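Local coordinates for tailspike protein (Siphovirus 9NA, PDB 3RIQ) that probably binds the lipopolysaccharide of its Salmonella host as a trimeric beta-helical receptor-binding domain and, as an endorhamnosidase, cleaves its O-antigen chains, at residues Tyr92-Phe97 / Lys120-Asn125; Gly101-Asn106 / Thr272-Tyr277; Phe184-Ser189 / Gly210-Gly215; Lys88-Thr93 / Val114-Asp119; Ser218-Ile223 / Ser246-Tyr251. All blocks are in the same frame, centred on the assembly; numbering follows the deposited sequence.

Contact 1. Residues Tyr92-Phe97 / Lys120-Asn125; sequences YTVYRF and KGYKPN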
# COMPACT_ATOMS: atom_id res chain seq x y z
N TYR A 92 12.89 0.07 38.33
CA TYR A 92 12.65 -1.35 38.10
C TYR A 92 11.72 -1.47 36.90
O TYR A 92 10.70 -0.78 36.83
CB TYR A 92 11.97 -1.98 39.34
CG TYR A 92 12.92 -2.11 40.51
CD1 TYR A 92 13.72 -3.26 40.65
CD2 TYR A 92 13.03 -1.10 41.46
CE1 TYR A 92 14.60 -3.40 41.74
CE2 TYR A 92 13.91 -1.23 42.52
CZ TYR A 92 14.70 -2.37 42.65
OH TYR A 92 15.56 -2.47 43.73
N THR A 93 12.10 -2.34 35.95
CA THR A 93 11.23 -2.61 34.81
C THR A 93 10.94 -4.08 34.68
O THR A 93 11.76 -4.92 35.08
CB THR A 93 11.80 -2.10 33.46
OG1 THR A 93 13.00 -2.82 33.11
CG2 THR A 93 12.07 -0.58 33.54
N VAL A 94 9.77 -4.39 34.13
CA VAL A 94 9.44 -5.78 33.71
C VAL A 94 9.86 -6.00 32.25
O VAL A 94 9.66 -5.11 31.41
CB VAL A 94 7.92 -6.10 33.95
CG1 VAL A 94 6.96 -5.20 33.12
CG2 VAL A 94 7.63 -7.58 33.64
N TYR A 95 10.53 -7.13 31.97
CA TYR A 95 11.03 -7.43 30.63
C TYR A 95 10.43 -8.74 30.17
O TYR A 95 10.79 -9.81 30.68
CB TYR A 95 12.55 -7.49 30.64
CG TYR A 95 13.13 -7.65 29.24
CD1 TYR A 95 12.91 -6.67 28.27
CD2 TYR A 95 13.89 -8.75 28.89
CE1 TYR A 95 13.42 -6.81 26.99
CE2 TYR A 95 14.44 -8.90 27.59
CZ TYR A 95 14.17 -7.91 26.64
OH TYR A 95 14.68 -8.01 25.37
N ARG A 96 9.49 -8.66 29.23
CA ARG A 96 8.64 -9.84 28.93
C ARG A 96 9.16 -10.73 27.79
O ARG A 96 8.37 -11.42 27.15
CB ARG A 96 7.21 -9.36 28.58
CG ARG A 96 6.45 -8.74 29.76
CD ARG A 96 5.05 -8.31 29.38
NE ARG A 96 4.25 -7.87 30.53
CZ ARG A 96 3.69 -8.69 31.43
NH1 ARG A 96 3.81 -10.01 31.31
NH2 ARG A 96 3.00 -8.19 32.45
N PHE A 97 10.47 -10.71 27.54
CA PHE A 97 11.06 -11.40 26.38
C PHE A 97 12.26 -12.25 26.75
O PHE A 97 12.99 -11.95 27.69
CB PHE A 97 11.39 -10.39 25.25
CG PHE A 97 10.20 -9.55 24.88
CD1 PHE A 97 9.25 -10.02 23.95
CD2 PHE A 97 9.94 -8.34 25.56
CE1 PHE A 97 8.10 -9.30 23.67
CE2 PHE A 97 8.80 -7.61 25.30
CZ PHE A 97 7.86 -8.09 24.34
N LYS A 120 15.63 -0.96 28.69
CA LYS A 120 14.54 -1.78 28.13
C LYS A 120 13.59 -2.21 29.25
O LYS A 120 13.90 -2.05 30.46
CB LYS A 120 15.10 -3.02 27.39
CG LYS A 120 15.73 -4.04 28.30
CD LYS A 120 16.56 -5.02 27.48
CE LYS A 120 16.92 -6.24 28.30
NZ LYS A 120 18.03 -7.02 27.63
N GLY A 121 12.47 -2.81 28.86
CA GLY A 121 11.38 -3.08 29.80
C GLY A 121 10.64 -1.80 30.16
O GLY A 121 11.06 -0.71 29.80
N TYR A 122 9.51 -1.96 30.83
CA TYR A 122 8.73 -0.81 31.32
C TYR A 122 8.34 -1.00 32.78
O TYR A 122 8.38 -2.12 33.30
CB TYR A 122 7.48 -0.59 30.42
CG TYR A 122 6.50 -1.75 30.45
CD1 TYR A 122 5.54 -1.84 31.46
CD2 TYR A 122 6.54 -2.74 29.45
CE1 TYR A 122 4.62 -2.91 31.51
CE2 TYR A 122 5.65 -3.83 29.50
CZ TYR A 122 4.69 -3.91 30.53
OH TYR A 122 3.81 -4.97 30.55
N LYS A 123 7.94 0.08 33.44
CA LYS A 123 7.58 -0.02 34.86
C LYS A 123 6.30 -0.85 35.08
O LYS A 123 5.28 -0.62 34.45
CB LYS A 123 7.44 1.35 35.52
CG LYS A 123 6.47 2.30 34.84
CD LYS A 123 5.62 3.07 35.87
CE LYS A 123 4.95 4.23 35.18
NZ LYS A 123 4.10 5.05 36.13
N PRO A 124 6.36 -1.82 35.98
CA PRO A 124 5.17 -2.61 36.27
C PRO A 124 4.03 -1.76 36.78
O PRO A 124 4.26 -0.77 37.50
CB PRO A 124 5.63 -3.54 37.40
CG PRO A 124 7.03 -3.60 37.30
CD PRO A 124 7.53 -2.29 36.73
N ASN A 125 2.82 -2.14 36.40
CA ASN A 125 1.62 -1.36 36.71
C ASN A 125 0.36 -2.22 36.71
O ASN A 125 0.45 -3.43 36.50
CB ASN A 125 1.45 -0.21 35.74
CG ASN A 125 1.12 -0.68 34.35
OD1 ASN A 125 -0.06 -0.74 33.94
ND2 ASN A 125 2.14 -1.06 33.61
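Lys120 lies across the ring of Tyr95 where a long excursion from the right-handed beta-helix folds back on itself. Its extended chain sets CE over the ring centre, 3.6 Å from the centroid, while NZ makes an off-centre cation-pi contact; Arg242 hydrogen-bonds the Tyr95 hydroxyl. The carbonyl of Lys120 takes the hydroxyl of Thr93 on a lone pair, Thr93 OG1 to Lys120 O 2.9 Å. Gly121 follows with a positive phi of 74°, and its CA comes 3.1 Å from Val94 O. Tyr122 and Val94 then form a single antiparallel hydrogen-bonded pair, with Val94 N to Tyr122 O at 2.8 Å. Their side chains run alongside each other, CG1 of Val94 resting over one face of the Tyr122 ring. The phenol of Tyr122 also bonds Asp128, which with Asp130 pairs the guanidinium of Arg96; Arg96 NE meets Tyr122 OH at 2.9 Å, nearly straight and in the guanidinium plane. Lys123 NZ forms a salt bridge with Glu188, and Pro124 brings CD to 3.5 Å from Tyr92 O.

Contact 2. Residues Gly101-Asn106 / Thr272-Tyr277; sequences GNWVTN and TIQCYY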
# COMPACT_ATOMS: atom_id res chain seq x y z
N GLY A 101 14.12 -13.13 21.76
CA GLY A 101 13.15 -12.06 21.48
C GLY A 101 11.70 -12.54 21.42
O GLY A 101 10.82 -11.83 20.84
N ASN A 102 11.42 -13.71 22.01
CA ASN A 102 10.03 -14.22 22.10
C ASN A 102 9.37 -13.93 23.45
O ASN A 102 10.06 -13.78 24.47
CB ASN A 102 10.00 -15.74 21.86
CG ASN A 102 10.28 -16.11 20.42
OD1 ASN A 102 11.07 -17.03 20.13
ND2 ASN A 102 9.64 -15.41 19.49
N TRP A 103 8.04 -13.87 23.46
CA TRP A 103 7.31 -13.62 24.71
C TRP A 103 7.64 -14.66 25.76
O TRP A 103 7.72 -15.88 25.47
CB TRP A 103 5.80 -13.66 24.47
CG TRP A 103 5.26 -12.50 23.70
CD1 TRP A 103 4.91 -12.47 22.36
CD2 TRP A 103 5.00 -11.18 24.20
NE1 TRP A 103 4.44 -11.22 22.01
CE2 TRP A 103 4.49 -10.41 23.11
CE3 TRP A 103 5.14 -10.57 25.45
CZ2 TRP A 103 4.13 -9.04 23.24
CZ3 TRP A 103 4.77 -9.23 25.58
CH2 TRP A 103 4.26 -8.48 24.49
N VAL A 104 7.78 -14.17 26.99
CA VAL A 104 7.82 -14.98 28.21
C VAL A 104 6.50 -14.73 28.94
O VAL A 104 6.16 -13.58 29.23
CB VAL A 104 9.00 -14.59 29.13
CG1 VAL A 104 8.92 -15.34 30.49
CG2 VAL A 104 10.35 -14.85 28.42
N THR A 105 5.75 -15.79 29.22
CA THR A 105 4.43 -15.60 29.84
C THR A 105 4.25 -16.30 31.18
O THR A 105 3.31 -15.97 31.91
CB THR A 105 3.28 -16.04 28.90
OG1 THR A 105 3.41 -17.44 28.64
CG2 THR A 105 3.29 -15.26 27.57
N ASN A 106 5.11 -17.27 31.51
CA ASN A 106 5.10 -17.90 32.82
C ASN A 106 5.22 -16.80 33.89
O ASN A 106 6.23 -16.09 33.91
CB ASN A 106 6.25 -18.91 32.90
CG ASN A 106 6.35 -19.61 34.25
OD1 ASN A 106 5.97 -19.06 35.28
ND2 ASN A 106 6.88 -20.84 34.24
N THR A 272 3.73 -1.71 14.45
CA THR A 272 3.73 -2.01 15.90
C THR A 272 4.31 -3.38 16.12
O THR A 272 3.83 -4.36 15.53
CB THR A 272 2.32 -1.97 16.49
OG1 THR A 272 1.75 -0.69 16.25
CG2 THR A 272 2.39 -2.22 18.01
N ILE A 273 5.36 -3.43 16.91
CA ILE A 273 6.06 -4.69 17.18
C ILE A 273 5.93 -5.08 18.65
O ILE A 273 6.42 -4.36 19.51
CB ILE A 273 7.57 -4.54 16.84
CG1 ILE A 273 7.75 -4.24 15.32
CG2 ILE A 273 8.36 -5.81 17.29
CD1 ILE A 273 9.19 -3.76 14.89
N GLN A 274 5.27 -6.21 18.94
CA GLN A 274 5.23 -6.79 20.29
C GLN A 274 4.74 -5.84 21.39
O GLN A 274 5.31 -5.81 22.48
CB GLN A 274 6.57 -7.42 20.67
CG GLN A 274 6.90 -8.62 19.78
CD GLN A 274 8.25 -9.23 20.13
OE1 GLN A 274 9.26 -8.51 20.32
NE2 GLN A 274 8.28 -10.55 20.25
N CYS A 275 3.68 -5.07 21.12
CA CYS A 275 3.03 -4.36 22.26
C CYS A 275 2.27 -5.38 23.12
O CYS A 275 1.96 -6.50 22.66
CB CYS A 275 2.10 -3.25 21.78
SG CYS A 275 0.71 -3.82 20.75
N TYR A 276 2.01 -5.03 24.37
CA TYR A 276 1.36 -5.99 25.27
C TYR A 276 -0.15 -6.01 25.12
O TYR A 276 -0.79 -7.05 25.38
CB TYR A 276 1.78 -5.74 26.72
CG TYR A 276 1.44 -6.86 27.67
CD1 TYR A 276 1.91 -8.18 27.45
CD2 TYR A 276 0.69 -6.61 28.82
CE1 TYR A 276 1.62 -9.22 28.37
CE2 TYR A 276 0.42 -7.62 29.73
CZ TYR A 276 0.87 -8.94 29.49
OH TYR A 276 0.59 -9.96 30.40
N TYR A 277 -0.74 -4.88 24.69
CA TYR A 277 -2.14 -4.90 24.31
C TYR A 277 -2.29 -4.88 22.78
O TYR A 277 -1.74 -5.78 22.12
CB TYR A 277 -2.93 -3.85 25.10
CG TYR A 277 -3.17 -4.33 26.53
CD1 TYR A 277 -4.32 -5.07 26.84
CD2 TYR A 277 -2.22 -4.14 27.54
CE1 TYR A 277 -4.56 -5.53 28.15
CE2 TYR A 277 -2.44 -4.59 28.83
CZ TYR A 277 -3.59 -5.29 29.14
OH TYR A 277 -3.80 -5.75 30.44
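The indole of Trp103 has the amide nitrogen of Gln274 over one face, while its benzo edge is directed at the carbonyls of Gln274 and Cys275; the rings of Phe97 and His343 also meet it. CZ2 comes 3.4 Å from Cys275 O, near the ring plane, and CH2 lies 3.5 Å from Gln274 O. The same end of the indole meets the edge of the Tyr276 ring, Trp103 CZ3 to Tyr276 CD1 3.6 Å; the two planes are inclined at 44°, an arrangement neither stacked nor T-shaped. In this way the excursion from the right-handed beta-helix is laid against the turn that leaves strand 266-273. Trp103 NE1 is bonded to Asp319 O, just past strand 311-318, which fixes the indole from its pyrrole side. The polar link is made by Gln274, whose extended chain carries its amide to the backbone of Gly101: Gln274 NE2 to Gly101 O is 2.9 Å, almost straight at 176° and in the amide plane. Asp319 OD2 accepts from NE2 as well, and Arg242 NE donates to Gln274 OE1.

Contact 3. Residues Phe184-Ser189 / Gly210-Gly215; sequences FIAWES and GEIKYG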
# COMPACT_ATOMS: atom_id res chain seq x y z
N PHE A 184 14.35 6.95 21.94
CA PHE A 184 13.19 7.28 22.76
C PHE A 184 12.70 6.05 23.52
O PHE A 184 11.99 5.20 22.97
CB PHE A 184 12.11 7.88 21.85
CG PHE A 184 11.00 8.61 22.56
CD1 PHE A 184 10.73 9.94 22.23
CD2 PHE A 184 10.23 8.00 23.56
CE1 PHE A 184 9.66 10.64 22.86
CE2 PHE A 184 9.18 8.69 24.21
CZ PHE A 184 8.88 10.01 23.87
N ILE A 185 13.12 5.94 24.78
CA ILE A 185 12.67 4.88 25.68
C ILE A 185 11.64 5.55 26.60
O ILE A 185 12.02 6.40 27.45
CB ILE A 185 13.84 4.29 26.46
CG1 ILE A 185 14.91 3.77 25.49
CG2 ILE A 185 13.35 3.22 27.43
CD1 ILE A 185 16.26 3.65 26.09
N ALA A 186 10.36 5.23 26.40
CA ALA A 186 9.27 5.93 27.08
C ALA A 186 9.14 5.54 28.55
O ALA A 186 9.72 4.53 29.01
CB ALA A 186 7.95 5.64 26.32
N TRP A 187 8.41 6.37 29.30
CA TRP A 187 8.11 6.05 30.72
C TRP A 187 6.67 5.50 30.87
O TRP A 187 6.47 4.36 31.30
CB TRP A 187 8.33 7.30 31.57
CG TRP A 187 7.99 7.11 33.01
CD1 TRP A 187 7.12 7.86 33.77
CD2 TRP A 187 8.52 6.10 33.90
NE1 TRP A 187 7.09 7.39 35.07
CE2 TRP A 187 7.94 6.32 35.18
CE3 TRP A 187 9.45 5.07 33.74
CZ2 TRP A 187 8.25 5.52 36.29
CZ3 TRP A 187 9.74 4.27 34.82
CH2 TRP A 187 9.17 4.51 36.09
N GLU A 188 5.69 6.31 30.47
CA GLU A 188 4.28 5.93 30.45
C GLU A 188 3.88 5.87 28.96
O GLU A 188 4.47 5.08 28.21
CB GLU A 188 3.45 6.89 31.33
CG GLU A 188 3.78 6.68 32.79
CD GLU A 188 3.29 7.76 33.73
OE1 GLU A 188 2.79 7.38 34.80
OE2 GLU A 188 3.46 8.97 33.44
N SER A 189 2.90 6.66 28.54
CA SER A 189 2.71 6.82 27.09
C SER A 189 3.82 7.74 26.57
O SER A 189 4.23 8.67 27.25
CB SER A 189 1.33 7.36 26.79
OG SER A 189 0.34 6.37 27.02
N GLY A 210 9.81 8.43 12.99
CA GLY A 210 10.52 7.98 14.18
C GLY A 210 10.07 6.68 14.80
O GLY A 210 9.37 5.86 14.18
N GLU A 211 10.48 6.51 16.04
CA GLU A 211 10.29 5.27 16.79
C GLU A 211 10.23 5.56 18.27
O GLU A 211 11.04 6.36 18.80
CB GLU A 211 11.43 4.26 16.50
CG GLU A 211 11.25 2.94 17.27
CD GLU A 211 12.00 1.74 16.68
OE1 GLU A 211 12.70 1.90 15.63
OE2 GLU A 211 11.87 0.60 17.26
N ILE A 212 9.26 4.95 18.94
CA ILE A 212 9.09 5.05 20.40
C ILE A 212 9.12 3.62 20.94
O ILE A 212 8.43 2.74 20.40
CB ILE A 212 7.73 5.75 20.72
CG1 ILE A 212 7.83 7.25 20.32
CG2 ILE A 212 7.35 5.57 22.22
CD1 ILE A 212 6.52 7.95 20.27
N LYS A 213 9.88 3.41 22.01
CA LYS A 213 10.17 2.09 22.57
C LYS A 213 9.74 1.99 24.03
O LYS A 213 9.96 2.92 24.82
CB LYS A 213 11.68 1.82 22.52
CG LYS A 213 12.28 2.06 21.15
CD LYS A 213 13.79 1.70 21.13
CE LYS A 213 14.36 2.03 19.75
NZ LYS A 213 15.82 1.65 19.61
N TYR A 214 9.14 0.86 24.39
CA TYR A 214 8.76 0.59 25.79
C TYR A 214 7.82 1.67 26.37
O TYR A 214 6.96 2.17 25.66
CB TYR A 214 9.99 0.28 26.69
CG TYR A 214 10.75 -0.94 26.19
CD1 TYR A 214 10.27 -2.23 26.44
CD2 TYR A 214 11.93 -0.80 25.44
CE1 TYR A 214 10.94 -3.38 25.95
CE2 TYR A 214 12.65 -1.94 24.95
CZ TYR A 214 12.13 -3.22 25.21
OH TYR A 214 12.79 -4.33 24.75
N GLY A 215 7.97 1.98 27.67
CA GLY A 215 6.92 2.73 28.39
C GLY A 215 5.77 1.86 28.79
O GLY A 215 5.46 0.86 28.12
O HOH W 1 13.50 5.37 19.64
O HOH W 2 9.98 1.85 29.68
O HOH W 3 4.88 4.26 25.31
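Successive rungs of the right-handed beta-helix meet here, strand 184-186 beside strand 211-214, with Phe184 packed on Ile212 along the rung-to-rung stack. The two side chains run alongside each other and point the same way. Ile212 CG1 stands over one face of the Phe184 ring, 4.1 Å from its centroid and displaced toward the rim, and CG2 touches CD2 of the same ring. With CG trans to its backbone nitrogen (chi1 -164°), the Phe184 ring is turned alongside Ile212; Ile191, beyond the corner in the same strand range 184-194, packs on both residues. The backbones are joined in parallel register at Ile185 and Lys213: Lys213 N donates to Phe184 O at 2.9 Å, and Ala186 N to Lys213 O at 2.8 Å. Such parallel pairing between coils is what builds the beta-helix, yet these short strands diverge at 42°, and beyond Ala186 the chain turns a corner. Water takes over where the strands part, one molecule receiving from Gly215 N and donating to Ala186 O, another donating to both Glu188 O and Tyr214 O. Gly215, at a positive phi, presents its CA to Trp187 O and to Glu188 O, each 3.4 Å away, in CA-H...O contacts. Lys213 extends from the strand pair to the subunit interface, its NZ forming salt bridges with Asp230 and Asp232 of the second subunit.

Contact 4. Residues Lys88-Thr93 / Val114-Asp119; sequences KTTPYT and VAQRLD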
# COMPACT_ATOMS: atom_id res chain seq x y z
N LYS A 88 15.97 10.47 36.69
CA LYS A 88 17.06 10.59 37.65
C LYS A 88 17.34 9.22 38.31
O LYS A 88 18.46 8.70 38.26
CB LYS A 88 16.77 11.69 38.68
CG LYS A 88 17.86 11.76 39.77
CD LYS A 88 17.72 12.99 40.70
CE LYS A 88 16.37 12.99 41.47
NZ LYS A 88 16.20 14.19 42.43
N THR A 89 16.30 8.61 38.85
CA THR A 89 16.37 7.28 39.47
C THR A 89 16.18 6.20 38.40
O THR A 89 15.34 6.34 37.54
CB THR A 89 15.23 7.13 40.52
OG1 THR A 89 15.34 8.16 41.52
CG2 THR A 89 15.30 5.77 41.23
N THR A 90 16.99 5.14 38.45
CA THR A 90 16.84 4.03 37.52
C THR A 90 15.65 3.18 37.98
O THR A 90 15.61 2.73 39.13
CB THR A 90 18.12 3.17 37.47
OG1 THR A 90 19.21 3.99 37.00
CG2 THR A 90 17.91 1.98 36.53
N PRO A 91 14.64 3.00 37.10
CA PRO A 91 13.45 2.30 37.54
C PRO A 91 13.61 0.79 37.47
O PRO A 91 14.42 0.30 36.67
CB PRO A 91 12.42 2.69 36.47
CG PRO A 91 13.25 2.84 35.20
CD PRO A 91 14.50 3.54 35.72
N TYR A 92 12.89 0.07 38.33
CA TYR A 92 12.65 -1.35 38.10
C TYR A 92 11.72 -1.47 36.90
O TYR A 92 10.70 -0.78 36.83
CB TYR A 92 11.97 -1.98 39.34
CG TYR A 92 12.92 -2.11 40.51
CD1 TYR A 92 13.72 -3.26 40.65
CD2 TYR A 92 13.03 -1.10 41.46
CE1 TYR A 92 14.60 -3.40 41.74
CE2 TYR A 92 13.91 -1.23 42.52
CZ TYR A 92 14.70 -2.37 42.65
OH TYR A 92 15.56 -2.47 43.73
N THR A 93 12.10 -2.34 35.95
CA THR A 93 11.23 -2.61 34.81
C THR A 93 10.94 -4.08 34.68
O THR A 93 11.76 -4.92 35.08
CB THR A 93 11.80 -2.10 33.46
OG1 THR A 93 13.00 -2.82 33.11
CG2 THR A 93 12.07 -0.58 33.54
N VAL A 114 11.91 -8.66 36.74
CA VAL A 114 11.85 -7.29 37.28
C VAL A 114 13.19 -6.87 37.91
O VAL A 114 13.66 -7.48 38.89
CB VAL A 114 10.68 -7.11 38.28
CG1 VAL A 114 10.76 -5.71 38.98
CG2 VAL A 114 9.35 -7.39 37.60
N ALA A 115 13.79 -5.83 37.34
CA ALA A 115 15.16 -5.41 37.65
C ALA A 115 15.35 -3.97 37.24
O ALA A 115 14.66 -3.48 36.33
CB ALA A 115 16.18 -6.29 36.92
N GLN A 116 16.26 -3.27 37.91
CA GLN A 116 16.59 -1.89 37.52
C GLN A 116 17.27 -1.81 36.16
O GLN A 116 18.32 -2.44 35.93
CB GLN A 116 17.46 -1.23 38.59
CG GLN A 116 16.64 -0.84 39.79
CD GLN A 116 17.47 -0.15 40.85
OE1 GLN A 116 18.23 -0.80 41.57
NE2 GLN A 116 17.31 1.18 40.97
N ARG A 117 16.67 -1.06 35.24
CA ARG A 117 17.21 -0.91 33.90
C ARG A 117 16.94 0.49 33.41
O ARG A 117 15.90 1.10 33.73
CB ARG A 117 16.56 -1.89 32.88
CG ARG A 117 16.61 -3.36 33.22
CD ARG A 117 16.03 -4.15 32.04
NE ARG A 117 16.09 -5.59 32.32
CZ ARG A 117 15.20 -6.26 33.04
NH1 ARG A 117 15.36 -7.58 33.23
NH2 ARG A 117 14.15 -5.64 33.56
N LEU A 118 17.86 0.99 32.61
CA LEU A 118 17.63 2.24 31.85
C LEU A 118 17.34 1.99 30.37
O LEU A 118 16.97 2.92 29.64
CB LEU A 118 18.87 3.14 31.95
CG LEU A 118 19.13 3.88 33.27
CD1 LEU A 118 20.43 4.67 33.22
CD2 LEU A 118 17.97 4.79 33.55
N ASP A 119 17.58 0.76 29.91
CA ASP A 119 17.59 0.51 28.45
C ASP A 119 16.34 -0.17 27.88
O ASP A 119 16.05 -0.02 26.69
CB ASP A 119 18.85 -0.28 28.02
CG ASP A 119 18.93 -1.68 28.66
OD1 ASP A 119 18.51 -1.84 29.83
OD2 ASP A 119 19.41 -2.65 28.01
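Thr90 meets the other segment with both branches of its side chain: CG2 approaches the backbone of Arg117, and OG1 faces the CG of Leu118, the two side chains crossing at about a right angle. Its carbonyl is reached by the amide of Gln116, Gln116 NE2 to Thr90 O 2.9 Å; the approach is straight at the hydrogen but tilted from the carbonyl plane. Pro91 adds a backbone link through its oxygen, which receives Arg117 N at 3.0 Å, while its ring lies against Arg117 O. Tyr92 enters a two-stranded antiparallel ribbon, strand 92-93 with strand 115-116, set in the excursion from the beta-helix. Here it opposes Gln116 in a non-hydrogen-bonded pair, and both side chains rise from the same face of the ribbon. Gln116 CG sits over the centre of the Tyr92 ring, 3.6 Å from the centroid, and the amide plane carries on nearly parallel to the ring, 18° apart. Helix 137-140 also touches the tyrosine, through Asn138 and Val139. Thr93 closes the ribbon as the hydrogen-bonded partner of Ala115, with Thr93 N to Ala115 O at 2.8 Å. Its hydroxyl, already donating to Lys120 O, accepts from the extended Arg117, whose NH2 reaches Thr93 OG1 at 3.1 Å in the guanidinium plane. That guanidinium bonds Ser113 O through NH1 and has Ala115 CB over one face.

Contact 5. Residues Ser218-Ile223 / Ser246-Tyr251; sequences SAVLFI and SGVKTY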
# COMPACT_ATOMS: atom_id res chain seq x y z
N SER A 218 0.95 3.74 25.83
CA SER A 218 0.85 3.58 24.38
C SER A 218 1.84 4.55 23.75
O SER A 218 2.14 5.60 24.35
CB SER A 218 -0.59 3.83 23.91
OG SER A 218 -1.50 2.91 24.52
N ALA A 219 2.38 4.26 22.56
CA ALA A 219 3.45 5.14 22.08
C ALA A 219 2.94 6.58 21.92
O ALA A 219 3.64 7.54 22.30
CB ALA A 219 4.06 4.63 20.78
N VAL A 220 1.74 6.73 21.36
CA VAL A 220 1.08 8.03 21.27
C VAL A 220 -0.32 7.83 21.77
O VAL A 220 -0.98 6.84 21.41
CB VAL A 220 1.05 8.59 19.81
CG1 VAL A 220 0.48 10.00 19.82
CG2 VAL A 220 2.45 8.55 19.16
N LEU A 221 -0.80 8.79 22.59
CA LEU A 221 -2.12 8.71 23.22
C LEU A 221 -2.88 10.02 23.01
O LEU A 221 -2.33 11.12 23.25
CB LEU A 221 -1.94 8.45 24.73
CG LEU A 221 -3.24 8.43 25.55
CD1 LEU A 221 -4.08 7.22 25.17
CD2 LEU A 221 -2.92 8.39 27.01
N PHE A 222 -4.11 9.91 22.50
CA PHE A 222 -5.01 11.07 22.27
C PHE A 222 -6.17 11.10 23.27
O PHE A 222 -6.82 10.07 23.49
CB PHE A 222 -5.61 11.03 20.86
CG PHE A 222 -4.58 11.20 19.77
CD1 PHE A 222 -4.28 12.47 19.25
CD2 PHE A 222 -3.83 10.11 19.32
CE1 PHE A 222 -3.29 12.64 18.27
CE2 PHE A 222 -2.84 10.29 18.33
CZ PHE A 222 -2.57 11.54 17.83
N ILE A 223 -6.39 12.27 23.88
CA ILE A 223 -7.49 12.50 24.81
C ILE A 223 -8.26 13.74 24.38
O ILE A 223 -7.69 14.84 24.34
CB ILE A 223 -6.90 12.70 26.25
CG1 ILE A 223 -6.31 11.39 26.76
CG2 ILE A 223 -7.96 13.27 27.23
CD1 ILE A 223 -5.33 11.57 27.97
N SER A 246 -0.97 -0.17 24.05
CA SER A 246 -1.26 -0.38 22.63
C SER A 246 -0.35 0.47 21.72
O SER A 246 0.19 1.50 22.13
CB SER A 246 -2.73 -0.12 22.35
OG SER A 246 -3.55 -1.09 22.96
N GLY A 247 -0.17 0.02 20.48
CA GLY A 247 0.86 0.63 19.61
C GLY A 247 0.67 2.14 19.54
O GLY A 247 1.62 2.90 19.74
N VAL A 248 -0.57 2.55 19.24
CA VAL A 248 -1.04 3.92 19.48
C VAL A 248 -2.46 3.75 20.02
O VAL A 248 -3.11 2.70 19.84
CB VAL A 248 -1.07 4.81 18.20
CG1 VAL A 248 0.34 4.99 17.61
CG2 VAL A 248 -2.08 4.27 17.15
N LYS A 249 -3.00 4.79 20.65
CA LYS A 249 -4.32 4.67 21.30
C LYS A 249 -5.12 5.96 21.28
O LYS A 249 -4.56 7.04 21.56
CB LYS A 249 -4.12 4.27 22.78
CG LYS A 249 -5.41 4.13 23.59
CD LYS A 249 -5.16 3.51 24.98
CE LYS A 249 -6.45 3.56 25.79
NZ LYS A 249 -6.28 3.18 27.26
N THR A 250 -6.42 5.82 21.00
CA THR A 250 -7.39 6.88 21.29
C THR A 250 -8.06 6.49 22.61
O THR A 250 -8.57 5.39 22.75
CB THR A 250 -8.41 7.05 20.16
OG1 THR A 250 -9.04 5.78 19.88
CG2 THR A 250 -7.73 7.53 18.89
N TYR A 251 -8.03 7.39 23.58
CA TYR A 251 -8.62 7.10 24.89
C TYR A 251 -10.14 6.86 24.77
O TYR A 251 -10.82 7.42 23.92
CB TYR A 251 -8.31 8.26 25.88
CG TYR A 251 -8.27 7.86 27.37
CD1 TYR A 251 -7.08 7.49 27.97
CD2 TYR A 251 -9.42 7.89 28.14
CE1 TYR A 251 -7.06 7.12 29.31
CE2 TYR A 251 -9.40 7.52 29.47
CZ TYR A 251 -8.23 7.15 30.05
OH TYR A 251 -8.18 6.80 31.40
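Leu221 and Lys249 run alongside each other on one surface of two stacked beta-helix rungs, Leu221 CD1 lying 3.7 Å from Lys249 CG. Both have CG trans to the backbone nitrogen, and the lysine chain continues fully extended past the leucine and past Ser218, whose OG is 3.4 Å from Lys249 CB. Two residues further along each strand, Ile223 and Tyr251 also point the same way: Ile223 CG1 meets Tyr251 CB, and Leu221 CD1 comes to the edge of the tyrosine ring. Phe222 and Thr250 turn to the other surface, where Phe267 packs on both and Phe193 meets the Phe222 ring. Parallel backbone bonds tie the rungs, Lys249 N to Val220 O at 3.0 Å, Phe222 N to Lys249 O at 3.1 Å and Tyr251 N to Phe222 O at 2.9 Å. Ahead of the strands, Ser218 OG accepts from Ser246 N, 3.2 Å away. These backbone groups are thus paired rung to rung, while Phe222, Thr250, Val220 and Val248 are buried around Phe193 and Phe267.

Overall arrangement
Two kinds of architecture are joined across these five contacts. Contacts 3 and 5, centres 12 Å apart, stack rungs of the beta-helix and meet where Ser189 OG bonds Ser218 N. Contacts 1 and 4, centres 8 Å apart and sharing Tyr92 and Thr93, fold the excursion on itself. The two groups touch through Lys123 NZ and Glu188 OE1, a 3.0 Å salt bridge between contacts 1 and 3, and through Pro91 against Trp187 between contacts 4 and 3. Contact 2 joins the excursion to the helix. It meets contact 1, centres 11 Å apart, through Arg96 O and Val104 N, a probable hydrogen bond of 2.8 Å, and contact 5 through Thr272 packed on Gly247. Contacts 2 and 3 both reach the second subunit.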